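Local coordinates for protein fuculose-1-phosphate aldolase (Thermus thermophilus, PDB 2FK5) that is probably an aldolase of the class II aldolase and adducin family, built round a mixed beta sheet and assembled from several subunits, at residues A[6-11]-A[164-169]; A[27-32]-A[44-49]; A[75-78]-A[82-85]; A[89-94]-A[171-176]. All blocks are in the same frame, centred on the assembly; numbering follows the deposited sequence.

Interaction 1: A[6-11]-A[164-169]; sequences YAAFRQ and EALLEA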
loop_
_atom_site.group_PDB
_atom_site.type_symbol
_atom_site.label_atom_id
_atom_site.label_comp_id
_atom_site.label_asym_id
_atom_site.label_seq_id
_atom_site.Cartn_x
_atom_site.Cartn_y
_atom_site.Cartn_z
ATOM N N TYR A 6 -6.247 3.197 19.189
ATOM C CA TYR A 6 -5.883 4.121 18.120
ATOM C C TYR A 6 -5.559 3.308 16.873
ATOM O O TYR A 6 -5.931 3.672 15.757
ATOM C CB TYR A 6 -4.640 4.946 18.477
ATOM C CG TYR A 6 -3.989 5.554 17.246
ATOM C CD1 TYR A 6 -4.698 6.431 16.424
ATOM C CD2 TYR A 6 -2.690 5.201 16.865
ATOM C CE1 TYR A 6 -4.141 6.935 15.251
ATOM C CE2 TYR A 6 -2.121 5.700 15.692
ATOM C CZ TYR A 6 -2.853 6.567 14.889
ATOM O OH TYR A 6 -2.319 7.054 13.714
ATOM N N ALA A 7 -4.844 2.211 17.085
ATOM C CA ALA A 7 -4.435 1.332 16.004
ATOM C C ALA A 7 -5.656 0.841 15.252
ATOM O O ALA A 7 -5.671 0.836 14.024
ATOM C CB ALA A 7 -3.656 0.150 16.560
ATOM N N ALA A 8 -6.678 0.430 15.997
ATOM C CA ALA A 8 -7.906 -0.068 15.389
ATOM C C ALA A 8 -8.564 1.004 14.527
ATOM O O ALA A 8 -9.051 0.701 13.435
ATOM C CB ALA A 8 -8.869 -0.555 16.463
ATOM N N PHE A 9 -8.591 2.249 15.011
ATOM C CA PHE A 9 -9.178 3.349 14.234
ATOM C C PHE A 9 -8.331 3.571 12.988
ATOM O O PHE A 9 -8.845 3.758 11.886
ATOM C CB PHE A 9 -9.169 4.668 15.018
ATOM C CG PHE A 9 -10.359 4.861 15.918
ATOM C CD1 PHE A 9 -10.471 4.157 17.115
ATOM C CD2 PHE A 9 -11.363 5.760 15.567
ATOM C CE1 PHE A 9 -11.568 4.346 17.957
ATOM C CE2 PHE A 9 -12.462 5.957 16.398
ATOM C CZ PHE A 9 -12.565 5.249 17.595
ATOM N N ARG A 10 -7.019 3.578 13.183
ATOM C CA ARG A 10 -6.095 3.803 12.086
ATOM C C ARG A 10 -6.251 2.743 11.008
ATOM O O ARG A 10 -6.322 3.056 9.825
ATOM C CB ARG A 10 -4.657 3.804 12.602
ATOM C CG ARG A 10 -3.637 4.082 11.525
ATOM C CD ARG A 10 -2.235 4.147 12.113
ATOM N NE ARG A 10 -1.236 4.384 11.078
ATOM C CZ ARG A 10 0.077 4.336 11.279
ATOM N NH1 ARG A 10 0.901 4.564 10.266
ATOM N N GLN A 11 -6.305 1.491 11.436
ATOM C CA GLN A 11 -6.439 0.368 10.528
ATOM C C GLN A 11 -7.778 0.369 9.797
ATOM O O GLN A 11 -7.842 0.092 8.603
ATOM C CB GLN A 11 -6.263 -0.924 11.319
ATOM C CG GLN A 11 -6.616 -2.188 10.574
ATOM C CD GLN A 11 -6.365 -3.419 11.419
ATOM O OE1 GLN A 11 -7.007 -4.454 11.238
ATOM N NE2 GLN A 11 -5.415 -3.315 12.346
ATOM N N GLU A 164 -12.486 -4.400 19.170
ATOM C CA GLU A 164 -13.123 -5.534 18.514
ATOM C C GLU A 164 -14.486 -5.145 17.952
ATOM O O GLU A 164 -14.906 -5.644 16.902
ATOM C CB GLU A 164 -13.273 -6.700 19.494
ATOM C CG GLU A 164 -11.944 -7.163 20.080
ATOM C CD GLU A 164 -12.079 -8.413 20.931
ATOM O OE1 GLU A 164 -11.110 -8.751 21.645
ATOM O OE2 GLU A 164 -13.148 -9.060 20.882
ATOM N N ALA A 165 -15.175 -4.253 18.654
ATOM C CA ALA A 165 -16.480 -3.787 18.207
ATOM C C ALA A 165 -16.283 -2.977 16.936
ATOM O O ALA A 165 -17.061 -3.095 15.985
ATOM C CB ALA A 165 -17.138 -2.926 19.289
ATOM N N LEU A 166 -15.237 -2.156 16.916
ATOM C CA LEU A 166 -14.956 -1.338 15.743
ATOM C C LEU A 166 -14.593 -2.210 14.536
ATOM O O LEU A 166 -15.061 -1.969 13.419
ATOM C CB LEU A 166 -13.818 -0.355 16.038
ATOM C CG LEU A 166 -13.514 0.640 14.917
ATOM C CD1 LEU A 166 -14.752 1.463 14.582
ATOM C CD2 LEU A 166 -12.387 1.552 15.355
ATOM N N LEU A 167 -13.756 -3.219 14.757
ATOM C CA LEU A 167 -13.362 -4.113 13.671
ATOM C C LEU A 167 -14.570 -4.904 13.183
ATOM O O LEU A 167 -14.678 -5.238 12.000
ATOM C CB LEU A 167 -12.260 -5.067 14.143
ATOM C CG LEU A 167 -10.896 -4.394 14.323
ATOM C CD1 LEU A 167 -9.934 -5.341 15.022
ATOM C CD2 LEU A 167 -10.355 -3.973 12.964
ATOM N N GLU A 168 -15.482 -5.195 14.100
ATOM C CA GLU A 168 -16.693 -5.918 13.747
ATOM C C GLU A 168 -17.561 -5.036 12.851
ATOM O O GLU A 168 -18.083 -5.494 11.834
ATOM C CB GLU A 168 -17.461 -6.288 15.012
ATOM C CG GLU A 168 -18.770 -7.001 14.773
ATOM C CD GLU A 168 -19.572 -7.150 16.053
ATOM O OE1 GLU A 168 -20.594 -7.861 16.039
ATOM O OE2 GLU A 168 -19.182 -6.548 17.072
ATOM N N ALA A 169 -17.720 -3.771 13.238
ATOM C CA ALA A 169 -18.517 -2.806 12.465
ATOM C C ALA A 169 -17.918 -2.629 11.070
ATOM O O ALA A 169 -18.627 -2.614 10.062
ATOM C CB ALA A 169 -18.548 -1.466 13.193
#
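Ala8 and Leu166 meet where helix 3-18 runs beside helix 162-191, the axes of the two segments passing 9.6 Å apart at closest approach and only 11° from parallel, with the CA atoms of Ala8 and Leu167 7.0 Å apart. Leu166 has the largest share of the buried surface. Its CG stands anti to the backbone N (chi1 -175°), which carries the isobutyl group across to the facing helix, and the CD2 methyl is the atom that arrives. That methyl sits over one face of the Phe9 ring, nearer the rim than the middle, with CD2 3.7 Å from Phe9 CD1; the carbon lies 19° off the ring normal, so this is a CH-pi contact. The two side chains cross at about a right angle, which lets a branched aliphatic end lie on a flat aromatic one. The same Leu166 CD2 is 4.2 Å from Ala8 CB, and a residue as small as alanine suits a place where the neighbouring helix brings a leucine so close. One turn on, Gln11 reaches out as an extended chain and lays its OE1 3.8 Å from Leu167 CD2, an amide against a methyl without a hydrogen bond; Gln11 is partly exposed and also packs on Arg48 of a neighbouring subunit, a setting where a long polar side chain is at ease. Beneath, Leu166 continues onto Phe29, Val31 and Val87, while Phe9 rests on Val31. The arrangement is that of two nearly parallel helices covering one face of a central sheet, a layered alpha/beta architecture in this class II aldolase and adducin domain.

Interaction 2: A[27-32]-A[44-49]; sequences GNFSVR and VQKARL. With SO4 (sulfate ion), chain C.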
loop_
_atom_site.group_PDB
_atom_site.type_symbol
_atom_site.label_atom_id
_atom_site.label_comp_id
_atom_site.label_asym_id
_atom_site.label_seq_id
_atom_site.Cartn_x
_atom_site.Cartn_y
_atom_site.Cartn_z
ATOM N N GLY A 27 -17.032 9.906 5.494
ATOM C CA GLY A 27 -17.208 8.900 6.530
ATOM C C GLY A 27 -16.675 9.235 7.910
ATOM O O GLY A 27 -15.962 10.216 8.102
ATOM N N ASN A 28 -17.031 8.408 8.883
ATOM C CA ASN A 28 -16.578 8.609 10.246
ATOM C C ASN A 28 -16.866 7.364 11.061
ATOM O O ASN A 28 -17.732 6.567 10.706
ATOM C CB ASN A 28 -17.284 9.826 10.851
ATOM C CG ASN A 28 -18.729 9.926 10.425
ATOM O OD1 ASN A 28 -19.570 9.142 10.858
ATOM N ND2 ASN A 28 -19.023 10.889 9.552
ATOM N N PHE A 29 -16.121 7.170 12.141
ATOM C CA PHE A 29 -16.376 6.019 12.980
ATOM C C PHE A 29 -16.111 6.334 14.423
ATOM O O PHE A 29 -15.378 7.268 14.739
ATOM C CB PHE A 29 -15.582 4.785 12.533
ATOM C CG PHE A 29 -14.303 5.097 11.827
ATOM C CD1 PHE A 29 -13.083 5.005 12.492
ATOM C CD2 PHE A 29 -14.312 5.438 10.478
ATOM C CE1 PHE A 29 -11.888 5.248 11.811
ATOM C CE2 PHE A 29 -13.129 5.683 9.794
ATOM C CZ PHE A 29 -11.916 5.585 10.462
ATOM N N SER A 30 -16.722 5.543 15.292
ATOM C CA SER A 30 -16.603 5.757 16.723
ATOM C C SER A 30 -16.768 4.473 17.505
ATOM O O SER A 30 -17.178 3.436 16.963
ATOM C CB SER A 30 -17.703 6.711 17.171
ATOM O OG SER A 30 -18.972 6.102 16.945
ATOM N N VAL A 31 -16.454 4.560 18.798
ATOM C CA VAL A 31 -16.622 3.440 19.708
ATOM C C VAL A 31 -17.218 4.015 20.999
ATOM O O VAL A 31 -16.974 5.166 21.345
ATOM C CB VAL A 31 -15.287 2.728 20.050
ATOM C CG1 VAL A 31 -14.668 2.158 18.784
ATOM C CG2 VAL A 31 -14.330 3.696 20.732
ATOM N N ARG A 32 -18.013 3.207 21.676
ATOM C CA ARG A 32 -18.644 3.609 22.933
ATOM C C ARG A 32 -17.560 3.578 24.005
ATOM O O ARG A 32 -16.718 2.677 24.009
ATOM C CB ARG A 32 -19.739 2.605 23.294
ATOM C CG ARG A 32 -20.581 2.954 24.518
ATOM C CD ARG A 32 -21.680 3.949 24.169
ATOM N NE ARG A 32 -22.697 3.987 25.217
ATOM C CZ ARG A 32 -22.582 4.677 26.345
ATOM N NH1 ARG A 32 -21.496 5.402 26.566
ATOM N NH2 ARG A 32 -23.535 4.612 27.265
ATOM N N VAL A 44 -10.975 15.423 8.675
ATOM C CA VAL A 44 -9.672 14.773 8.681
ATOM C C VAL A 44 -9.648 13.669 7.622
ATOM O O VAL A 44 -10.697 13.191 7.186
ATOM C CB VAL A 44 -9.339 14.152 10.066
ATOM C CG1 VAL A 44 -9.333 15.236 11.140
ATOM C CG2 VAL A 44 -10.342 13.057 10.410
ATOM N N GLN A 45 -8.447 13.291 7.197
ATOM C CA GLN A 45 -8.271 12.227 6.212
ATOM C C GLN A 45 -8.290 10.930 7.021
ATOM O O GLN A 45 -7.310 10.587 7.682
ATOM C CG GLN A 45 -6.699 13.725 4.812
ATOM C CD GLN A 45 -7.601 13.943 3.606
ATOM O OE1 GLN A 45 -7.575 13.170 2.646
ATOM N NE2 GLN A 45 -8.403 15.003 3.649
ATOM N N LYS A 46 -9.409 10.217 6.977
ATOM C CA LYS A 46 -9.540 8.983 7.738
ATOM C C LYS A 46 -8.550 7.892 7.373
ATOM O O LYS A 46 -8.183 7.076 8.218
ATOM C CB LYS A 46 -10.960 8.435 7.620
ATOM C CG LYS A 46 -11.982 9.212 8.426
ATOM C CD LYS A 46 -12.269 10.561 7.802
ATOM C CE LYS A 46 -13.278 11.322 8.630
ATOM N NZ LYS A 46 -13.830 12.480 7.896
ATOM N N ALA A 47 -8.118 7.868 6.119
ATOM C CA ALA A 47 -7.174 6.852 5.676
ATOM C C ALA A 47 -5.823 7.087 6.326
ATOM O O ALA A 47 -4.949 6.220 6.300
ATOM C CB ALA A 47 -7.035 6.888 4.158
ATOM N N ARG A 48 -5.656 8.266 6.914
ATOM C CA ARG A 48 -4.393 8.620 7.556
ATOM C C ARG A 48 -4.617 9.272 8.920
ATOM O O ARG A 48 -4.112 10.361 9.185
ATOM C CB ARG A 48 -3.605 9.576 6.648
ATOM C CD ARG A 48 -2.755 10.122 4.344
ATOM N NE ARG A 48 -2.461 9.652 2.989
ATOM C CZ ARG A 48 -1.406 8.909 2.660
ATOM N NH1 ARG A 48 -0.531 8.542 3.588
ATOM N NH2 ARG A 48 -1.215 8.543 1.396
ATOM N N LEU A 49 -5.366 8.598 9.783
ATOM C CA LEU A 49 -5.666 9.121 11.114
ATOM C C LEU A 49 -4.482 9.149 12.062
ATOM O O LEU A 49 -3.582 8.315 11.986
ATOM C CB LEU A 49 -6.779 8.305 11.768
ATOM C CG LEU A 49 -8.146 8.395 11.109
ATOM C CD1 LEU A 49 -9.063 7.327 11.697
ATOM C CD2 LEU A 49 -8.706 9.790 11.314
HETATM S S SO4 C . -16.882 14.387 8.818
HETATM O O1 SO4 C . -17.024 13.203 9.770
HETATM O O2 SO4 C . -17.346 15.627 9.577
HETATM O O3 SO4 C . -15.503 14.559 8.554
HETATM O O4 SO4 C . -17.869 14.169 7.820
#
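The side chains of Phe29 and Lys46 run antiparallel alongside one another, bringing the start of strand 28-32, in the mixed sheet of this aldolase-family domain, against the loop that follows strand 36-40. Lys46 CG comes to 4.0 Å from Phe29 CE2, obliquely to the ring, so the aliphatic part of the lysine serves as apolar packing. Leu49 points back toward Phe29 and meets the ring obliquely, on the same side of its plane as Lys46, with CD1 3.5 Å from Phe29 CE1. A phenylalanine suits this place because its ring is long enough to meet both loop residues, while Leu16 and Val87 also touch it.

Beyond the ring the lysine becomes polar. A bend at chi2 (72°) turns the chain, which then runs straight past the carbonyl of Gly27, where CE lies only 3.0 Å from Gly27 O, a tight contact. At the backbone angles of Gly27 a side-chain carbon would collide with the carbonyl oxygen of the residue before, a sound reason for glycine here. Lys46 NZ is gripped from several directions: by the backbone O of Thr25, weakly by Val44 O at 3.3 Å, and by a sulfate ion.

That sulfate, probably from the crystallisation liquor, occupies a pocket completed by Ser42, Gly43, Ser68 and Val69, whose hydroxyls and amide N-H groups suit a tetrahedral anion. The amide of Asn28 is held by its OD1, bonded to His74 NE2, which leaves ND2 to the ion. Lys46 NZ to sulfate O3 measures 2.7 Å, whereas the bond from Asn28 ND2 to sulfate O1 is 3.1 Å and bent, at 144°.

Interaction 3: A[75-78]-A[82-85]; sequences REVY and GARA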
loop_
_atom_site.group_PDB
_atom_site.type_symbol
_atom_site.label_atom_id
_atom_site.label_comp_id
_atom_site.label_asym_id
_atom_site.label_seq_id
_atom_site.Cartn_x
_atom_site.Cartn_y
_atom_site.Cartn_z
ATOM N N ARG A 75 -24.239 9.787 18.421
ATOM C CA ARG A 75 -24.729 9.964 19.784
ATOM C C ARG A 75 -26.108 9.339 19.988
ATOM O O ARG A 75 -26.344 8.627 20.968
ATOM C CB ARG A 75 -24.785 11.451 20.138
ATOM C CG ARG A 75 -25.215 11.701 21.585
ATOM C CD ARG A 75 -25.238 13.175 21.899
ATOM N NE ARG A 75 -26.250 13.869 21.112
ATOM C CZ ARG A 75 -26.518 15.163 21.227
ATOM N NH1 ARG A 75 -25.845 15.900 22.104
ATOM N NH2 ARG A 75 -27.456 15.721 20.470
ATOM N N GLU A 76 -27.016 9.591 19.051
ATOM C CA GLU A 76 -28.369 9.057 19.158
ATOM C C GLU A 76 -28.359 7.537 19.096
ATOM O O GLU A 76 -29.114 6.878 19.804
ATOM C CB GLU A 76 -29.250 9.638 18.044
ATOM C CG GLU A 76 -30.741 9.600 18.346
ATOM C CD GLU A 76 -31.100 10.361 19.615
ATOM O OE1 GLU A 76 -30.545 11.461 19.824
ATOM O OE2 GLU A 76 -31.940 9.865 20.395
ATOM N N VAL A 77 -27.502 6.970 18.250
ATOM C CA VAL A 77 -27.410 5.515 18.151
ATOM C C VAL A 77 -26.958 4.928 19.485
ATOM O O VAL A 77 -27.473 3.910 19.934
ATOM C CB VAL A 77 -26.389 5.072 17.059
ATOM C CG1 VAL A 77 -26.186 3.573 17.120
ATOM C CG2 VAL A 77 -26.881 5.477 15.682
ATOM N N TYR A 78 -25.982 5.563 20.119
ATOM C CA TYR A 78 -25.497 5.056 21.393
ATOM C C TYR A 78 -26.545 5.250 22.489
ATOM O O TYR A 78 -26.664 4.423 23.387
ATOM C CB TYR A 78 -24.192 5.744 21.773
ATOM C CG TYR A 78 -23.031 5.295 20.917
ATOM C CD1 TYR A 78 -22.205 6.224 20.295
ATOM C CD2 TYR A 78 -22.765 3.940 20.731
ATOM C CE1 TYR A 78 -21.127 5.811 19.498
ATOM C CE2 TYR A 78 -21.692 3.514 19.936
ATOM C CZ TYR A 78 -20.882 4.460 19.325
ATOM O OH TYR A 78 -19.833 4.057 18.526
ATOM N N GLY A 82 -27.666 -0.613 21.949
ATOM C CA GLY A 82 -26.564 -1.164 22.715
ATOM C C GLY A 82 -25.288 -1.181 21.889
ATOM O O GLY A 82 -24.331 -1.883 22.211
ATOM N N ALA A 83 -25.265 -0.398 20.818
ATOM C CA ALA A 83 -24.090 -0.350 19.953
ATOM C C ALA A 83 -22.834 -0.053 20.748
ATOM O O ALA A 83 -22.853 0.777 21.654
ATOM C CB ALA A 83 -24.280 0.704 18.879
ATOM N N ARG A 84 -21.745 -0.743 20.409
ATOM C CA ARG A 84 -20.450 -0.537 21.054
ATOM C C ARG A 84 -19.488 0.169 20.095
ATOM O O ARG A 84 -18.427 0.647 20.493
ATOM C CB ARG A 84 -19.858 -1.873 21.508
ATOM C CG ARG A 84 -20.598 -2.493 22.686
ATOM C CD ARG A 84 -20.619 -1.533 23.870
ATOM N NE ARG A 84 -21.059 -2.187 25.096
ATOM C CZ ARG A 84 -21.112 -1.589 26.281
ATOM N NH1 ARG A 84 -20.755 -0.316 26.402
ATOM N NH2 ARG A 84 -21.515 -2.267 27.348
ATOM N N ALA A 85 -19.869 0.233 18.823
ATOM C CA ALA A 85 -19.061 0.912 17.819
ATOM C C ALA A 85 -19.937 1.204 16.608
ATOM O O ALA A 85 -20.909 0.498 16.362
ATOM C CB ALA A 85 -17.867 0.039 17.413
#
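Tyr78, on the last turns of helix 71-80, sets the edge of its ring against the backbone of Ala83 and Ala85, and it loses more surface here than any other residue of the two segments. Its CG stands anti to the carbonyl carbon (chi1 -72°), which sends the ring along the returning chain. The carbonyl of Ala83 comes at the ring edge, near its plane, with its O 3.3 Å from Tyr78 CD2 and 3.4 Å from Tyr78 CE2; a carbonyl oxygen lying beside two aromatic hydrogens is a mildly favourable polar contact. Farther out, Tyr78 OH reaches the extended backbone, 3.3 Å from Ala85 CA. The hydroxyl is not left to this carbon surface, for it is hydrogen-bonded to Ser30 OG on the adjoining strand, which holds the far end of the ring in place and explains why a tyrosine suits the spot.

Ala83 is the second main partner. Its methyl points toward the helix and lies 4.0 Å from Tyr78 CE2 and 3.9 Å from Val77 CG1, so one small side chain fits where a tyrosine and a valine converge. Val77, branched at CB, uses CG1 for this touch while also packing on Val136 and Leu140 of helix 130-142. Thr81 steadies the turn between the segments: its OG1 is bonded to both Val77 O and Ala83 N.

The chain thus leaves the helix and, after a short turn, enters strand 85-89, whose entry carries a classic beta bulge, Arg84 and Ala85 both facing Gly157: a tight helix-to-strand connection in the alpha/beta domain.

Interaction 4: A[89-94]-A[171-176]; sequences AHPRVA and GLMTTL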
loop_
_atom_site.group_PDB
_atom_site.type_symbol
_atom_site.label_atom_id
_atom_site.label_comp_id
_atom_site.label_asym_id
_atom_site.label_seq_id
_atom_site.Cartn_x
_atom_site.Cartn_y
_atom_site.Cartn_z
ATOM N N ALA A 89 -19.905 4.882 6.328
ATOM C CA ALA A 89 -19.080 4.904 5.132
ATOM C C ALA A 89 -19.947 5.168 3.916
ATOM O O ALA A 89 -21.163 5.347 4.032
ATOM C CB ALA A 89 -18.345 3.581 4.986
ATOM N N HIS A 90 -19.318 5.191 2.749
ATOM C CA HIS A 90 -20.041 5.456 1.517
ATOM C C HIS A 90 -19.803 4.405 0.448
ATOM O O HIS A 90 -19.199 4.678 -0.592
ATOM C CB HIS A 90 -19.679 6.847 0.998
ATOM C CG HIS A 90 -20.058 7.941 1.941
ATOM N ND1 HIS A 90 -19.386 8.169 3.122
ATOM C CD2 HIS A 90 -21.089 8.817 1.921
ATOM C CE1 HIS A 90 -19.987 9.136 3.791
ATOM N NE2 HIS A 90 -21.025 9.546 3.085
ATOM N N PRO A 91 -20.286 3.183 0.692
ATOM C CA PRO A 91 -20.125 2.086 -0.265
ATOM C C PRO A 91 -20.859 2.499 -1.542
ATOM O O PRO A 91 -22.086 2.599 -1.559
ATOM C CB PRO A 91 -20.771 0.912 0.458
ATOM C CG PRO A 91 -21.856 1.570 1.285
ATOM C CD PRO A 91 -21.171 2.805 1.813
ATOM N N ARG A 92 -20.098 2.740 -2.605
ATOM C CA ARG A 92 -20.660 3.231 -3.864
ATOM C C ARG A 92 -21.760 2.406 -4.509
ATOM O O ARG A 92 -22.803 2.953 -4.881
ATOM C CB ARG A 92 -19.532 3.465 -4.875
ATOM C CG ARG A 92 -18.427 4.334 -4.309
ATOM N NE ARG A 92 -16.121 5.101 -4.564
ATOM C CZ ARG A 92 -14.984 5.457 -5.152
ATOM N NH1 ARG A 92 -14.819 5.276 -6.454
ATOM N NH2 ARG A 92 -14.006 5.991 -4.434
ATOM N N VAL A 93 -21.551 1.102 -4.660
ATOM C CA VAL A 93 -22.595 0.302 -5.281
ATOM C C VAL A 93 -23.837 0.225 -4.387
ATOM O O VAL A 93 -24.952 0.315 -4.880
ATOM C CB VAL A 93 -22.123 -1.122 -5.621
ATOM C CG1 VAL A 93 -23.283 -1.902 -6.241
ATOM C CG2 VAL A 93 -20.954 -1.065 -6.619
ATOM N N ALA A 94 -23.643 0.061 -3.083
ATOM C CA ALA A 94 -24.779 -0.001 -2.159
ATOM C C ALA A 94 -25.575 1.302 -2.218
ATOM O O ALA A 94 -26.806 1.288 -2.179
ATOM C CB ALA A 94 -24.287 -0.263 -0.719
ATOM N N GLY A 171 -16.113 -4.732 9.469
ATOM C CA GLY A 171 -16.364 -5.958 8.725
ATOM C C GLY A 171 -17.755 -6.002 8.126
ATOM O O GLY A 171 -17.953 -6.479 7.000
ATOM N N LEU A 172 -18.735 -5.504 8.870
ATOM C CA LEU A 172 -20.103 -5.490 8.370
ATOM C C LEU A 172 -20.217 -4.510 7.222
ATOM O O LEU A 172 -20.971 -4.739 6.282
ATOM C CB LEU A 172 -21.088 -5.079 9.471
ATOM C CG LEU A 172 -21.311 -6.116 10.573
ATOM C CD1 LEU A 172 -22.193 -5.528 11.660
ATOM C CD2 LEU A 172 -21.950 -7.359 9.977
ATOM N N MET A 173 -19.474 -3.411 7.303
ATOM C CA MET A 173 -19.520 -2.409 6.244
ATOM C C MET A 173 -18.945 -2.991 4.952
ATOM O O MET A 173 -19.513 -2.791 3.876
ATOM C CB MET A 173 -18.748 -1.158 6.656
ATOM C CG MET A 173 -18.835 -0.001 5.653
ATOM S SD MET A 173 -20.536 0.567 5.350
ATOM C CE MET A 173 -20.917 1.330 6.929
ATOM N N THR A 174 -17.833 -3.721 5.053
ATOM C CA THR A 174 -17.232 -4.311 3.856
ATOM C C THR A 174 -18.132 -5.403 3.308
ATOM O O THR A 174 -18.248 -5.558 2.092
ATOM C CB THR A 174 -15.802 -4.886 4.112
ATOM O OG1 THR A 174 -15.848 -5.919 5.099
ATOM C CG2 THR A 174 -14.871 -3.789 4.586
ATOM N N THR A 175 -18.775 -6.152 4.202
ATOM C CA THR A 175 -19.694 -7.213 3.793
ATOM C C THR A 175 -20.867 -6.591 3.032
ATOM O O THR A 175 -21.344 -7.156 2.043
ATOM C CB THR A 175 -20.231 -7.984 5.015
ATOM O OG1 THR A 175 -19.167 -8.744 5.597
ATOM C CG2 THR A 175 -21.361 -8.923 4.612
ATOM N N LEU A 176 -21.327 -5.430 3.499
ATOM C CA LEU A 176 -22.423 -4.727 2.842
ATOM C C LEU A 176 -22.087 -4.328 1.403
ATOM O O LEU A 176 -22.883 -4.568 0.497
ATOM C CB LEU A 176 -22.816 -3.471 3.626
ATOM C CG LEU A 176 -23.774 -2.508 2.902
ATOM C CD1 LEU A 176 -24.959 -3.264 2.324
ATOM C CD2 LEU A 176 -24.253 -1.444 3.871
#
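Met173 folds round the methyl of Ala89, with both CG and SD 3.7 Å from Ala89 CB and the terminal CE 3.7 Å from Ala89 N. Bends at chi2 (59°) and chi3 (69°) curl the flexible thioether over so small a partner, a shape for which methionine is well suited. Its sulfur also faces Pro91, SD to CD 4.2 Å. One turn along, the branch point of Leu176 meets Ala94, with CG 4.3 Å from CB, and again an alanine lets the two backbones come close.

These contacts join the end of strand 85-89 and the start of helix 92-98 to the long helix 162-191, which packs on the sheet of this alpha/beta domain; Met173 and Leu176 reach Ala153 of strand 152-157 as well. Pro91 takes the N-cap position, and Glu177, next along the long helix, accepts hydrogen bonds from Val93 N and Ala94 N with its two carboxylate oxygens, holding the beginning of the short helix to its neighbour. Arg92 turns outward to a salt bridge with Glu178 of a neighbouring subunit. On the long helix, Thr174 OG1 donates to Gly171 O at 2.9 Å, tilted 33° from the carbonyl plane.

Interactions 1 and 4 share helix 162-191, and their centres lie about 15 Å apart, so this one helix meets helix 3-18 first and then the junction of strand 85-89 with helix 92-98. Interaction 2, centred about 10 Å from interaction 1, touches it through Tyr6 OH and Leu49 O, a probable hydrogen bond, and through the carbonyl oxygen of Phe9 against the Phe29 ring. Along the chain, interactions 2 and 3 both fall between the two segments of interaction 1 and follow one another; strands 28-32 and 85-89, neighbours in the sheet, tie them together. Interactions 1 and 4 alternate their segments. Sequence-distant helices are thus gathered round one central sheet, and interactions 2 and 4 both touch the same neighbouring subunit.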